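Local coordinates for protein ALDH21) (Physcomitrella patens subsp. patens, PDB 5MZ5) that catalyses the NADP(+)-dependent oxidation of succinic semialdehyde as a member of the aldehyde dehydrogenase family, at residues 162-165 and 166-169; 474-477 and 478-481. All coordinates share one frame; numbering follows the deposited sequence.

Interaction 1: 162-165 and 166-169; sequences DISA and RNKG
Ser164 and Asn167 meet where the chain coils through one tight turn between strands 156-160 and 170-178. The carbonyl O of Ser164 accepts the backbone N of Asn167 at 3.0 Å; one residue on, Ala165 O receives Lys168 N at 3.2 Å. These successive i-to-i+3 bonds mark a short 3-10 turn. Neither is straight (141° and 153° at the hydrogen), and both donors stand above the acceptor's carbonyl plane. Ala165, small and exposed, suits the outer side of the turn.

Asn167 is buried, with its ND2 2.8 Å from Ser164 OG and its side chain passing alongside Ile163, whose CG1 approaches ND2 to 3.8 Å. Chi1 of Ser164, 60°, holds OG between the backbone N and carbonyl carbon. Across the subunit boundary, Ser164 OG is hydrogen-bonded to Asp142 OD2 of the second subunit. The aliphatic CG of Arg166 rests 3.4 Å from the same OG, while its guanidinium leads away to a weak, long ion pair with Asp477 of that subunit.

Asp162 closes the base of the loop. Its CA makes a C-H...O contact of 3.3 Å with Asn167 O, and a water joins Asp162 OD2 to Gly169 N, donating to the first and accepting from the second. OD2 also accepts Ala97 N of the third subunit. Gly169 has a positive phi, which glycine adopts easily, just before strand 170-178. The chemistry thus divides the work: backbone bonds hold the turn, while Ser164 OG and Asp162 OD2 have hydrogen-bond partners on the second and third subunits.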
ATOM      1  N   ASP A 162     -10.034 -16.646  -1.395  1.00 28.32           N
ATOM      2  CA  ASP A 162     -10.438 -17.682  -2.356  1.00 27.97           C
ATOM      3  C   ASP A 162      -9.385 -17.776  -3.469  1.00 30.20           C
ATOM      4  O   ASP A 162      -9.667 -17.549  -4.642  1.00 28.36           O
ATOM      5  CB  ASP A 162     -11.863 -17.411  -2.887  1.00 29.25           C
ATOM      6  CG  ASP A 162     -12.097 -16.056  -3.564  1.00 28.64           C
ATOM      7  OD1 ASP A 162     -11.374 -15.086  -3.241  1.00 27.46           O
ATOM      8  OD2 ASP A 162     -12.995 -15.973  -4.422  1.00 32.09           O
ATOM      9  N   ILE A 163      -8.167 -18.132  -3.070  1.00 27.41           N
ATOM     10  CA  ILE A 163      -6.979 -18.236  -3.935  1.00 28.23           C
ATOM     11  C   ILE A 163      -6.927 -19.552  -4.705  1.00 28.43           C
ATOM     12  O   ILE A 163      -6.158 -19.667  -5.650  1.00 27.20           O
ATOM     13  CB  ILE A 163      -5.655 -17.973  -3.145  1.00 32.17           C
ATOM     14  CG1 ILE A 163      -5.465 -19.012  -1.996  1.00 32.48           C
ATOM     15  CG2 ILE A 163      -5.594 -16.509  -2.659  1.00 33.17           C
ATOM     16  CD1 ILE A 163      -4.019 -19.113  -1.366  1.00 41.65           C
ATOM     17  N   SER A 164      -7.719 -20.538  -4.276  1.00 24.43           N
ATOM     18  CA  SER A 164      -7.834 -21.866  -4.884  1.00 25.14           C
ATOM     19  C   SER A 164      -9.247 -22.378  -4.598  1.00 30.05           C
ATOM     20  O   SER A 164      -9.942 -21.785  -3.766  1.00 29.11           O
ATOM     21  CB  SER A 164      -6.748 -22.814  -4.368  1.00 27.34           C
ATOM     22  OG  SER A 164      -6.817 -22.985  -2.962  1.00 33.41           O
ATOM     23  N   ALA A 165      -9.694 -23.417  -5.327  1.00 27.55           N
ATOM     24  CA  ALA A 165     -11.039 -23.993  -5.225  1.00 28.56           C
ATOM     25  C   ALA A 165     -11.424 -24.454  -3.826  1.00 35.02           C
ATOM     26  O   ALA A 165     -12.579 -24.265  -3.434  1.00 35.21           O
ATOM     27  CB  ALA A 165     -11.222 -25.127  -6.231  1.00 29.39           C
ATOM     28  N   ARG A 166     -10.462 -25.035  -3.067  1.00 32.42           N
ATOM     29  CA  ARG A 166     -10.695 -25.491  -1.695  1.00 33.15           C
ATOM     30  C   ARG A 166     -11.033 -24.308  -0.741  1.00 36.55           C
ATOM     31  O   ARG A 166     -11.711 -24.498   0.278  1.00 35.77           O
ATOM     32  CB  ARG A 166      -9.514 -26.355  -1.182  1.00 34.66           C
ATOM     33  CG  ARG A 166      -8.123 -25.689  -1.287  1.00 50.83           C
ATOM     34  CD  ARG A 166      -7.025 -26.283  -0.385  1.00 55.84           C
ATOM     35  NE  ARG A 166      -7.458 -26.499   1.004  1.00 67.19           N
ATOM     36  CZ  ARG A 166      -7.163 -25.725   2.052  1.00 84.84           C
ATOM     37  NH1 ARG A 166      -7.634 -26.024   3.257  1.00 74.26           N
ATOM     38  NH2 ARG A 166      -6.333 -24.695   1.919  1.00 67.01           N
ATOM     39  N   ASN A 167     -10.610 -23.085  -1.125  1.00 32.17           N
ATOM     40  CA  ASN A 167     -10.819 -21.844  -0.376  1.00 30.48           C
ATOM     41  C   ASN A 167     -11.982 -20.988  -0.878  1.00 31.82           C
ATOM     42  O   ASN A 167     -12.082 -19.820  -0.496  1.00 31.61           O
ATOM     43  CB  ASN A 167      -9.540 -21.038  -0.337  1.00 29.13           C
ATOM     44  CG  ASN A 167      -8.404 -21.777   0.310  1.00 43.40           C
ATOM     45  OD1 ASN A 167      -8.503 -22.246   1.439  1.00 30.96           O
ATOM     46  ND2 ASN A 167      -7.303 -21.914  -0.409  1.00 33.46           N
ATOM     47  N   LYS A 168     -12.888 -21.580  -1.667  1.00 27.23           N
ATOM     48  CA  LYS A 168     -14.089 -20.926  -2.192  1.00 27.44           C
ATOM     49  C   LYS A 168     -14.934 -20.282  -1.063  1.00 31.07           C
ATOM     50  O   LYS A 168     -15.141 -20.912  -0.020  1.00 31.27           O
ATOM     51  CB  LYS A 168     -14.937 -21.963  -2.966  1.00 31.18           C
ATOM     52  CG  LYS A 168     -16.216 -21.396  -3.595  1.00 45.54           C
ATOM     53  CD  LYS A 168     -17.118 -22.481  -4.161  1.00 53.45           C
ATOM     54  CE  LYS A 168     -18.396 -21.887  -4.721  1.00 64.33           C
ATOM     55  NZ  LYS A 168     -18.846 -22.560  -5.972  1.00 77.11           N
ATOM     56  N   GLY A 169     -15.411 -19.056  -1.310  1.00 26.56           N
ATOM     57  CA  GLY A 169     -16.276 -18.308  -0.410  1.00 25.36           C
ATOM     58  C   GLY A 169     -15.581 -17.690   0.785  1.00 28.31           C
ATOM     59  O   GLY A 169     -16.255 -17.262   1.723  1.00 28.59           O
TER
HETATM   60  O   HOH W   1     -15.061 -17.891  -4.016  1.00 27.80           O

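Interaction 2: 474-477 and 478-481; sequences LRVD and SQPY
Val476 and Gln479 are the first and last residues of a type I beta turn, with Asp477 and Ser478 at its corners, in the loop between strands 465-468 and 488-489 that forms part of the succinate site. Asp477, at the first corner, makes a salt bridge to Arg139, a further succinate-binding residue, and a hydrogen bond to His197. Ser478, small enough for the second corner, sets its OG 3.6 Å from Val476 CG1.

Gln479 closes the turn twice. Its backbone N donates to Val476 O, the i+3 to i bond characteristic of the turn, and its side chain reaches back so that OE1 accepts Val476 N at 2.8 Å, with an almost straight 178° at the hydrogen although the donor lies above the amide's carbonyl plane. Glutamine suits the place: chi1 at 93°, off the usual staggered positions, sends the chain back over Val476 O, and the extended remainder is long enough to carry OE1 to a backbone N-H. The backbone O of Gln479 is joined to the arginine through a water, which donates to both Gln479 O and Val476 O and accepts from Arg475 NE at 2.9 Å. That water lies in the guanidinium plane, at its edge, and ties the arginine to the turn.

Pro480 leads on to Tyr481, whose ring lies flat against the Arg475 guanidinium, planes 16° apart and centres 3.9 Å apart, an off-centre cation-pi stack. The arginine side chain is extended from CG to NE, which lets it run across the ring, and both residues bind succinate in another structure of this protein. Over the ring face, Arg475 CD sits 4.0 Å from the Tyr481 ring centroid, a CH-pi contact beside the cation-pi stack.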
ATOM      1  N   LEU A 474      22.862  12.138   8.777  1.00 27.98           N
ATOM      2  CA  LEU A 474      21.535  12.608   8.417  1.00 27.07           C
ATOM      3  C   LEU A 474      20.410  11.657   8.826  1.00 30.02           C
ATOM      4  O   LEU A 474      20.445  10.469   8.520  1.00 29.68           O
ATOM      5  CB  LEU A 474      21.470  12.945   6.917  1.00 27.46           C
ATOM      6  CG  LEU A 474      20.157  13.528   6.361  1.00 32.06           C
ATOM      7  CD1 LEU A 474      19.828  14.884   6.994  1.00 32.75           C
ATOM      8  CD2 LEU A 474      20.245  13.670   4.845  1.00 32.64           C
ATOM      9  N   ARG A 475      19.412  12.201   9.525  1.00 26.20           N
ATOM     10  CA  ARG A 475      18.201  11.499   9.897  1.00 26.49           C
ATOM     11  C   ARG A 475      16.963  12.390   9.763  1.00 30.37           C
ATOM     12  O   ARG A 475      16.895  13.456  10.380  1.00 29.99           O
ATOM     13  CB  ARG A 475      18.270  10.890  11.310  1.00 27.84           C
ATOM     14  CG  ARG A 475      17.012  10.032  11.609  1.00 24.67           C
ATOM     15  CD  ARG A 475      16.876   9.674  13.067  1.00 26.31           C
ATOM     16  NE  ARG A 475      15.672   8.879  13.306  1.00 26.46           N
ATOM     17  CZ  ARG A 475      15.346   8.350  14.479  1.00 42.51           C
ATOM     18  NH1 ARG A 475      16.116   8.549  15.541  1.00 28.78           N
ATOM     19  NH2 ARG A 475      14.262   7.594  14.593  1.00 32.50           N
ATOM     20  N   VAL A 476      15.970  11.920   8.992  1.00 27.48           N
ATOM     21  CA  VAL A 476      14.662  12.554   8.879  1.00 26.91           C
ATOM     22  C   VAL A 476      13.785  11.749   9.848  1.00 30.02           C
ATOM     23  O   VAL A 476      13.805  10.518   9.822  1.00 26.66           O
ATOM     24  CB  VAL A 476      14.094  12.604   7.435  1.00 29.79           C
ATOM     25  CG1 VAL A 476      12.742  13.326   7.405  1.00 29.30           C
ATOM     26  CG2 VAL A 476      15.079  13.293   6.496  1.00 29.69           C
ATOM     27  N   ASP A 477      13.009  12.440  10.694  1.00 28.94           N
ATOM     28  CA  ASP A 477      12.216  11.803  11.748  1.00 28.57           C
ATOM     29  C   ASP A 477      11.072  10.892  11.232  1.00 33.08           C
ATOM     30  O   ASP A 477      10.502  10.132  12.026  1.00 32.71           O
ATOM     31  CB  ASP A 477      11.732  12.851  12.747  1.00 30.03           C
ATOM     32  CG  ASP A 477      12.908  13.505  13.466  1.00 36.42           C
ATOM     33  OD1 ASP A 477      13.510  12.853  14.339  1.00 37.24           O
ATOM     34  OD2 ASP A 477      13.279  14.629  13.088  1.00 43.33           O
ATOM     35  N   SER A 478      10.838  10.874   9.897  1.00 27.95           N
ATOM     36  CA  SER A 478       9.861   9.988   9.274  1.00 26.75           C
ATOM     37  C   SER A 478      10.496   8.779   8.564  1.00 30.53           C
ATOM     38  O   SER A 478       9.775   7.865   8.147  1.00 31.17           O
ATOM     39  CB  SER A 478       8.977  10.771   8.304  1.00 27.51           C
ATOM     40  OG  SER A 478       9.736  11.283   7.227  1.00 31.62           O
ATOM     41  N   GLN A 479      11.829   8.801   8.371  1.00 25.82           N
ATOM     42  CA  GLN A 479      12.528   7.729   7.661  1.00 24.88           C
ATOM     43  C   GLN A 479      12.611   6.427   8.489  1.00 28.17           C
ATOM     44  O   GLN A 479      12.641   6.518   9.723  1.00 28.19           O
ATOM     45  CB  GLN A 479      13.943   8.199   7.264  1.00 25.28           C
ATOM     46  CG  GLN A 479      15.039   7.858   8.287  1.00 26.55           C
ATOM     47  CD  GLN A 479      16.379   8.397   7.919  1.00 33.41           C
ATOM     48  OE1 GLN A 479      16.515   9.563   7.529  1.00 27.78           O
ATOM     49  NE2 GLN A 479      17.400   7.563   8.051  1.00 23.14           N
ATOM     50  N   PRO A 480      12.717   5.221   7.866  1.00 23.87           N
ATOM     51  CA  PRO A 480      12.966   4.014   8.687  1.00 22.89           C
ATOM     52  C   PRO A 480      14.423   4.085   9.173  1.00 29.26           C
ATOM     53  O   PRO A 480      15.355   4.150   8.368  1.00 29.58           O
ATOM     54  CB  PRO A 480      12.693   2.853   7.733  1.00 23.43           C
ATOM     55  CG  PRO A 480      12.907   3.423   6.358  1.00 27.99           C
ATOM     56  CD  PRO A 480      12.684   4.912   6.413  1.00 24.61           C
ATOM     57  N   TYR A 481      14.597   4.223  10.485  1.00 26.26           N
ATOM     58  CA  TYR A 481      15.908   4.386  11.099  1.00 26.58           C
ATOM     59  C   TYR A 481      16.256   3.194  11.986  1.00 28.63           C
ATOM     60  O   TYR A 481      15.496   2.822  12.874  1.00 26.59           O
ATOM     61  CB  TYR A 481      15.961   5.726  11.869  1.00 28.03           C
ATOM     62  CG  TYR A 481      17.204   5.897  12.716  1.00 29.42           C
ATOM     63  CD1 TYR A 481      18.384   6.391  12.165  1.00 31.43           C
ATOM     64  CD2 TYR A 481      17.207   5.543  14.064  1.00 29.91           C
ATOM     65  CE1 TYR A 481      19.534   6.541  12.942  1.00 32.39           C
ATOM     66  CE2 TYR A 481      18.357   5.660  14.840  1.00 31.04           C
ATOM     67  CZ  TYR A 481      19.515   6.173  14.279  1.00 42.95           C
ATOM     68  OH  TYR A 481      20.644   6.292  15.059  1.00 50.78           O
TER
HETATM   69  O   HOH W   2      13.447   8.335  11.601  1.00 25.94           O

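How the interactions relate
Following the chain from its N terminus, interaction 1 comes first, closing the loop that links strand 156-160 to strand 170-178 at the far end of the extended strands. About three hundred residues later interaction 2 shapes the loop between strands 465-468 and 488-489, contributing to the succinate site. The two lie in series, neither nested nor crossed, and within one chain they do not touch: their centres are 42 Å apart and their nearest atoms about 29 Å. In the assembly they do meet, since Asn167 packs on Val476 of the second subunit and Val476 on Asn167 of that subunit, so one chain's outlying loop lies against its partner's substrate-site loop.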